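Local coordinates for glycosyl hydrolase, family 31/fibronectin type III domain protein (Clostridium perfringens, PDB 4UAP) that binds N-acetylgalactosamine through a calcium-containing family 32 carbohydrate-binding module with a beta-sandwich fold, part of a family 31 glycoside hydrolase, at residues A[12-24]-A[32-44]. Sequence-based numbering, arbitrary orientation.
Sequences SSQLQSGMGLDKL and DDSSRMDLKWIFT. With CA (calcium ion), chain D; NGA (2-acetamido-2-deoxy-beta-D-galactopyranose), chain C.
Gln16 CG lies over one face of the Trp41 indole, 4.0 Å from the centroid of its five-membered ring, a CH-pi contact, while N-acetylgalactosamine covers the opposite face with C4. Gln16 sets out with CG anti to its backbone nitrogen (chi1 178°) and bends at chi2, bringing OE1 back to accept the Trp41 N-H at 2.8 Å; a water that also donates to Trp41 O is a second donor to OE1. Met19 approaches the indole obliquely, SD 3.7 Å from Trp41 CZ2, a Met-aromatic contact, and its bend at chi3 places Met19 CE 3.4 Å from Asp38 CG. The Asp38 carboxylate is gripped side-on by Arg36 NE and NH2, and its OD2 also takes Trp41 NE1 at 2.8 Å on the anti lone pair, which helps set the rotation of the indole. Asp33 holds the guanidinium too, and this salt-bridge network probably helps position Arg36 and, through the Asp38 hydrogen bond, Trp41 in the sugar pocket. Ile42 N donates a hydrogen bond to the sugar O6, and Arg75 supplies another.

Lys23 curls through bends at chi2 and chi4 until NZ reaches Ser34 O (3.0 Å) and Gly18 O, while its carbonyl and that of Ser35 bind calcium alongside Asp26, Thr28, Asn143 and Glu144. Leu15, Leu21 and Leu24 pack against Met37, whose SD is 3.7 Å from Leu24 CD1. Gln16 N to Asp38 O (2.9 Å) and Asp38 N to Met19 O tie the loop after strand 6-9 to strand 37-38, which pairs with strand 141-149, while Leu15 and Met37 pack on Phe55 of strand 55-61.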
loop_
_atom_site.group_PDB
_atom_site.type_symbol
_atom_site.label_atom_id
_atom_site.label_comp_id
_atom_site.label_asym_id
_atom_site.label_seq_id
_atom_site.Cartn_x
_atom_site.Cartn_y
_atom_site.Cartn_z
ATOM N N SER A 12 -10.059 7.189 4.398
ATOM C CA SER A 12 -10.347 7.599 3.033
ATOM C C SER A 12 -10.384 9.122 2.884
ATOM O O SER A 12 -10.325 9.645 1.769
ATOM C CB SER A 12 -11.673 6.979 2.577
ATOM O OG SER A 12 -12.740 7.383 3.417
ATOM N N SER A 13 -10.466 9.851 3.995
ATOM C CA SER A 13 -10.507 11.305 3.870
ATOM C C SER A 13 -9.131 11.847 3.454
ATOM O O SER A 13 -9.007 13.024 3.126
ATOM C CB SER A 13 -10.986 11.971 5.172
ATOM O OG SER A 13 -9.987 11.954 6.172
ATOM N N GLN A 14 -8.109 10.987 3.447
ATOM C CA GLN A 14 -6.756 11.381 3.022
ATOM C C GLN A 14 -6.532 11.247 1.519
ATOM O O GLN A 14 -5.499 11.668 1.000
ATOM C CB GLN A 14 -5.694 10.538 3.725
ATOM C CG GLN A 14 -5.769 10.543 5.225
ATOM C CD GLN A 14 -5.582 11.916 5.795
ATOM O OE1 GLN A 14 -4.489 12.477 5.751
ATOM N NE2 GLN A 14 -6.652 12.477 6.332
ATOM N N LEU A 15 -7.494 10.650 0.830
ATOM C CA LEU A 15 -7.256 10.142 -0.509
ATOM C C LEU A 15 -7.979 10.941 -1.565
ATOM O O LEU A 15 -9.019 11.547 -1.303
ATOM C CB LEU A 15 -7.686 8.673 -0.603
ATOM C CG LEU A 15 -7.031 7.758 0.427
ATOM C CD1 LEU A 15 -7.520 6.311 0.240
ATOM C CD2 LEU A 15 -5.518 7.863 0.333
ATOM N N GLN A 16 -7.421 10.923 -2.768
ATOM C CA GLN A 16 -8.001 11.636 -3.894
ATOM C C GLN A 16 -9.291 10.961 -4.335
ATOM O O GLN A 16 -9.368 9.730 -4.404
ATOM C CB GLN A 16 -7.011 11.693 -5.062
ATOM C CG GLN A 16 -7.557 12.375 -6.318
ATOM C CD GLN A 16 -7.926 13.825 -6.077
ATOM O OE1 GLN A 16 -7.358 14.492 -5.203
ATOM N NE2 GLN A 16 -8.886 14.323 -6.846
ATOM N N SER A 17 -10.298 11.771 -4.645
ATOM C CA SER A 17 -11.588 11.252 -5.096
ATOM C C SER A 17 -11.431 10.276 -6.262
ATOM O O SER A 17 -10.754 10.574 -7.240
ATOM C CB SER A 17 -12.502 12.415 -5.503
ATOM O OG SER A 17 -13.755 11.939 -5.957
ATOM N N GLY A 18 -12.060 9.110 -6.168
ATOM C CA GLY A 18 -11.979 8.142 -7.249
ATOM C C GLY A 18 -10.718 7.295 -7.225
ATOM O O GLY A 18 -10.552 6.398 -8.047
ATOM N N MET A 19 -9.841 7.578 -6.268
ATOM C CA MET A 19 -8.553 6.903 -6.138
ATOM C C MET A 19 -8.390 6.407 -4.704
ATOM O O MET A 19 -7.362 6.630 -4.066
ATOM C CB MET A 19 -7.406 7.855 -6.530
ATOM C CG MET A 19 -7.628 8.563 -7.881
ATOM S SD MET A 19 -6.238 9.589 -8.467
ATOM C CE MET A 19 -5.106 8.323 -8.992
ATOM N N GLY A 20 -9.421 5.731 -4.198
ATOM C CA GLY A 20 -9.450 5.317 -2.805
ATOM C C GLY A 20 -8.877 3.933 -2.537
ATOM O O GLY A 20 -8.217 3.344 -3.390
ATOM N N LEU A 21 -9.145 3.422 -1.339
ATOM C CA LEU A 21 -8.586 2.155 -0.863
ATOM C C LEU A 21 -8.880 0.975 -1.783
ATOM O O LEU A 21 -8.082 0.056 -1.892
ATOM C CB LEU A 21 -9.123 1.850 0.544
ATOM C CG LEU A 21 -8.690 2.836 1.636
ATOM C CD1 LEU A 21 -9.428 2.571 2.954
ATOM C CD2 LEU A 21 -7.199 2.761 1.834
ATOM N N ASP A 22 -10.041 1.006 -2.429
ATOM C CA ASP A 22 -10.466 -0.065 -3.317
ATOM C C ASP A 22 -9.486 -0.281 -4.465
ATOM O O ASP A 22 -9.353 -1.398 -4.973
ATOM C CB ASP A 22 -11.865 0.234 -3.865
ATOM C CG ASP A 22 -11.923 1.552 -4.624
ATOM O OD1 ASP A 22 -11.768 2.617 -3.987
ATOM O OD2 ASP A 22 -12.121 1.529 -5.857
ATOM N N LYS A 23 -8.782 0.780 -4.855
ATOM C CA LYS A 23 -7.820 0.692 -5.961
ATOM C C LYS A 23 -6.554 -0.079 -5.571
ATOM O O LYS A 23 -5.715 -0.378 -6.419
ATOM C CB LYS A 23 -7.456 2.098 -6.461
ATOM C CG LYS A 23 -8.628 2.852 -7.118
ATOM C CD LYS A 23 -9.128 2.103 -8.357
ATOM C CE LYS A 23 -10.319 2.804 -9.023
ATOM N NZ LYS A 23 -9.901 3.956 -9.872
ATOM N N LEU A 24 -6.406 -0.389 -4.287
ATOM C CA LEU A 24 -5.281 -1.214 -3.846
ATOM C C LEU A 24 -5.527 -2.684 -4.159
ATOM O O LEU A 24 -4.585 -3.469 -4.254
ATOM C CB LEU A 24 -5.030 -1.056 -2.338
ATOM C CG LEU A 24 -4.572 0.309 -1.825
ATOM C CD1 LEU A 24 -4.585 0.341 -0.277
ATOM C CD2 LEU A 24 -3.183 0.663 -2.376
ATOM N N ASP A 32 -1.154 3.580 -14.330
ATOM C CA ASP A 32 -2.161 4.504 -14.859
ATOM C C ASP A 32 -2.946 5.152 -13.726
ATOM O O ASP A 32 -3.145 4.517 -12.693
ATOM C CB ASP A 32 -3.121 3.763 -15.794
ATOM C CG ASP A 32 -2.417 3.175 -17.018
ATOM O OD1 ASP A 32 -1.726 3.932 -17.735
ATOM O OD2 ASP A 32 -2.550 1.954 -17.260
ATOM N N ASP A 33 -3.402 6.393 -13.916
ATOM C CA ASP A 33 -4.218 7.072 -12.900
ATOM C C ASP A 33 -5.406 6.217 -12.478
ATOM O O ASP A 33 -5.807 6.220 -11.308
ATOM C CB ASP A 33 -4.749 8.419 -13.407
ATOM C CG ASP A 33 -3.667 9.481 -13.530
ATOM O OD1 ASP A 33 -2.552 9.285 -12.997
ATOM O OD2 ASP A 33 -3.948 10.531 -14.152
ATOM N N SER A 34 -5.978 5.494 -13.441
ATOM C CA SER A 34 -7.183 4.714 -13.190
ATOM C C SER A 34 -6.935 3.455 -12.337
ATOM O O SER A 34 -7.886 2.833 -11.856
ATOM C CB SER A 34 -7.828 4.323 -14.520
ATOM O OG SER A 34 -6.937 3.536 -15.290
ATOM N N SER A 35 -5.668 3.088 -12.149
ATOM C CA SER A 35 -5.311 1.904 -11.346
ATOM C C SER A 35 -5.024 2.203 -9.871
ATOM O O SER A 35 -5.108 1.311 -9.022
ATOM C CB SER A 35 -4.071 1.210 -11.932
ATOM O OG SER A 35 -4.252 0.838 -13.289
ATOM N N ARG A 36 -4.671 3.448 -9.568
ATOM C CA ARG A 36 -3.971 3.758 -8.322
ATOM C C ARG A 36 -4.833 4.244 -7.164
ATOM O O ARG A 36 -5.903 4.821 -7.370
ATOM C CB ARG A 36 -2.903 4.833 -8.579
ATOM C CG ARG A 36 -1.881 4.507 -9.654
ATOM C CD ARG A 36 -0.685 5.449 -9.533
ATOM N NE ARG A 36 -1.123 6.835 -9.369
ATOM C CZ ARG A 36 -1.302 7.699 -10.366
ATOM N NH1 ARG A 36 -1.063 7.343 -11.631
ATOM N NH2 ARG A 36 -1.718 8.928 -10.095
ATOM N N MET A 37 -4.331 4.009 -5.951
ATOM C CA MET A 37 -4.710 4.757 -4.756
ATOM C C MET A 37 -3.716 5.909 -4.590
ATOM O O MET A 37 -2.503 5.680 -4.551
ATOM C CB MET A 37 -4.694 3.863 -3.505
ATOM C CG MET A 37 -5.153 4.561 -2.200
ATOM S SD MET A 37 -4.360 3.976 -0.670
ATOM C CE MET A 37 -2.810 4.838 -0.853
ATOM N N ASP A 38 -4.230 7.135 -4.501
ATOM C CA ASP A 38 -3.409 8.331 -4.339
ATOM C C ASP A 38 -3.874 9.139 -3.126
ATOM O O ASP A 38 -5.074 9.284 -2.896
ATOM C CB ASP A 38 -3.491 9.237 -5.580
ATOM C CG ASP A 38 -2.560 8.811 -6.728
ATOM O OD1 ASP A 38 -2.126 7.638 -6.815
ATOM O OD2 ASP A 38 -2.274 9.687 -7.569
ATOM N N LEU A 39 -2.928 9.686 -2.373
ATOM C CA LEU A 39 -3.230 10.751 -1.427
ATOM C C LEU A 39 -3.831 11.921 -2.210
ATOM O O LEU A 39 -3.570 12.052 -3.409
ATOM C CB LEU A 39 -1.961 11.180 -0.692
ATOM C CG LEU A 39 -1.976 11.010 0.825
ATOM C CD1 LEU A 39 -2.238 9.559 1.199
ATOM C CD2 LEU A 39 -0.667 11.521 1.434
ATOM N N LYS A 40 -4.622 12.766 -1.550
ATOM C CA LYS A 40 -5.274 13.889 -2.234
ATOM C C LYS A 40 -4.314 14.689 -3.114
ATOM O O LYS A 40 -3.235 15.100 -2.670
ATOM C CB LYS A 40 -5.924 14.840 -1.223
ATOM C CG LYS A 40 -7.229 14.350 -0.616
ATOM C CD LYS A 40 -7.829 15.425 0.292
ATOM C CE LYS A 40 -9.087 14.920 0.989
ATOM N NZ LYS A 40 -9.998 14.199 0.059
ATOM N N TRP A 41 -4.707 14.910 -4.364
ATOM C CA TRP A 41 -3.898 15.737 -5.260
ATOM C C TRP A 41 -3.900 17.195 -4.818
ATOM O O TRP A 41 -4.886 17.684 -4.263
ATOM C CB TRP A 41 -4.402 15.641 -6.699
ATOM C CG TRP A 41 -4.176 14.308 -7.340
ATOM C CD1 TRP A 41 -3.815 13.138 -6.719
ATOM C CD2 TRP A 41 -4.310 14.001 -8.730
ATOM N NE1 TRP A 41 -3.709 12.130 -7.646
ATOM C CE2 TRP A 41 -4.007 12.631 -8.887
ATOM C CE3 TRP A 41 -4.637 14.762 -9.864
ATOM C CZ2 TRP A 41 -4.032 11.999 -10.135
ATOM C CZ3 TRP A 41 -4.663 14.131 -11.104
ATOM C CH2 TRP A 41 -4.362 12.762 -11.228
ATOM N N ILE A 42 -2.784 17.872 -5.050
ATOM C CA ILE A 42 -2.662 19.289 -4.767
ATOM C C ILE A 42 -2.978 20.102 -6.019
ATOM O O ILE A 42 -2.257 20.007 -7.007
ATOM C CB ILE A 42 -1.245 19.654 -4.292
ATOM C CG1 ILE A 42 -0.804 18.740 -3.148
ATOM C CG2 ILE A 42 -1.190 21.121 -3.885
ATOM C CD1 ILE A 42 -1.756 18.711 -2.018
ATOM N N PHE A 43 -4.042 20.899 -5.966
ATOM C CA PHE A 43 -4.527 21.631 -7.137
ATOM C C PHE A 43 -4.195 23.116 -7.108
ATOM O O PHE A 43 -4.153 23.759 -8.153
ATOM C CB PHE A 43 -6.043 21.478 -7.270
ATOM C CG PHE A 43 -6.487 20.088 -7.637
ATOM C CD1 PHE A 43 -6.490 19.679 -8.953
ATOM C CD2 PHE A 43 -6.914 19.198 -6.658
ATOM C CE1 PHE A 43 -6.903 18.407 -9.299
ATOM C CE2 PHE A 43 -7.327 17.931 -6.997
ATOM C CZ PHE A 43 -7.324 17.529 -8.315
ATOM N N THR A 44 -4.010 23.666 -5.908
ATOM C CA THR A 44 -3.688 25.082 -5.762
ATOM C C THR A 44 -2.568 25.262 -4.761
ATOM O O THR A 44 -2.328 24.400 -3.910
ATOM C CB THR A 44 -4.896 25.932 -5.301
ATOM O OG1 THR A 44 -5.252 25.570 -3.958
ATOM C CG2 THR A 44 -6.085 25.723 -6.227
HETATM CA CA CA D . -5.000 -1.012 -8.486
HETATM C C1 NGA C . 0.679 15.536 -9.955
HETATM C C2 NGA C . 0.660 14.191 -10.675
HETATM C C3 NGA C . -0.517 13.370 -10.190
HETATM C C4 NGA C . -0.472 13.303 -8.669
HETATM C C5 NGA C . -0.592 14.723 -8.116
HETATM C C6 NGA C . -0.546 14.861 -6.599
HETATM C C7 NGA C . 1.474 13.831 -12.976
HETATM C C8 NGA C . 1.220 14.092 -14.432
HETATM N N2 NGA C . 0.585 14.364 -12.127
HETATM O O1 NGA C . 1.961 16.094 -10.121
HETATM O O3 NGA C . -0.431 12.104 -10.797
HETATM O O4 NGA C . 0.759 12.732 -8.280
HETATM O O5 NGA C . 0.498 15.474 -8.561
HETATM O O6 NGA C . -0.538 16.240 -6.243
HETATM O O7 NGA C . 2.456 13.161 -12.625
HETATM O O HOH W 1 -7.455 16.829 -3.767
HETATM O O HOH W 2 -7.517 5.388 -9.481
#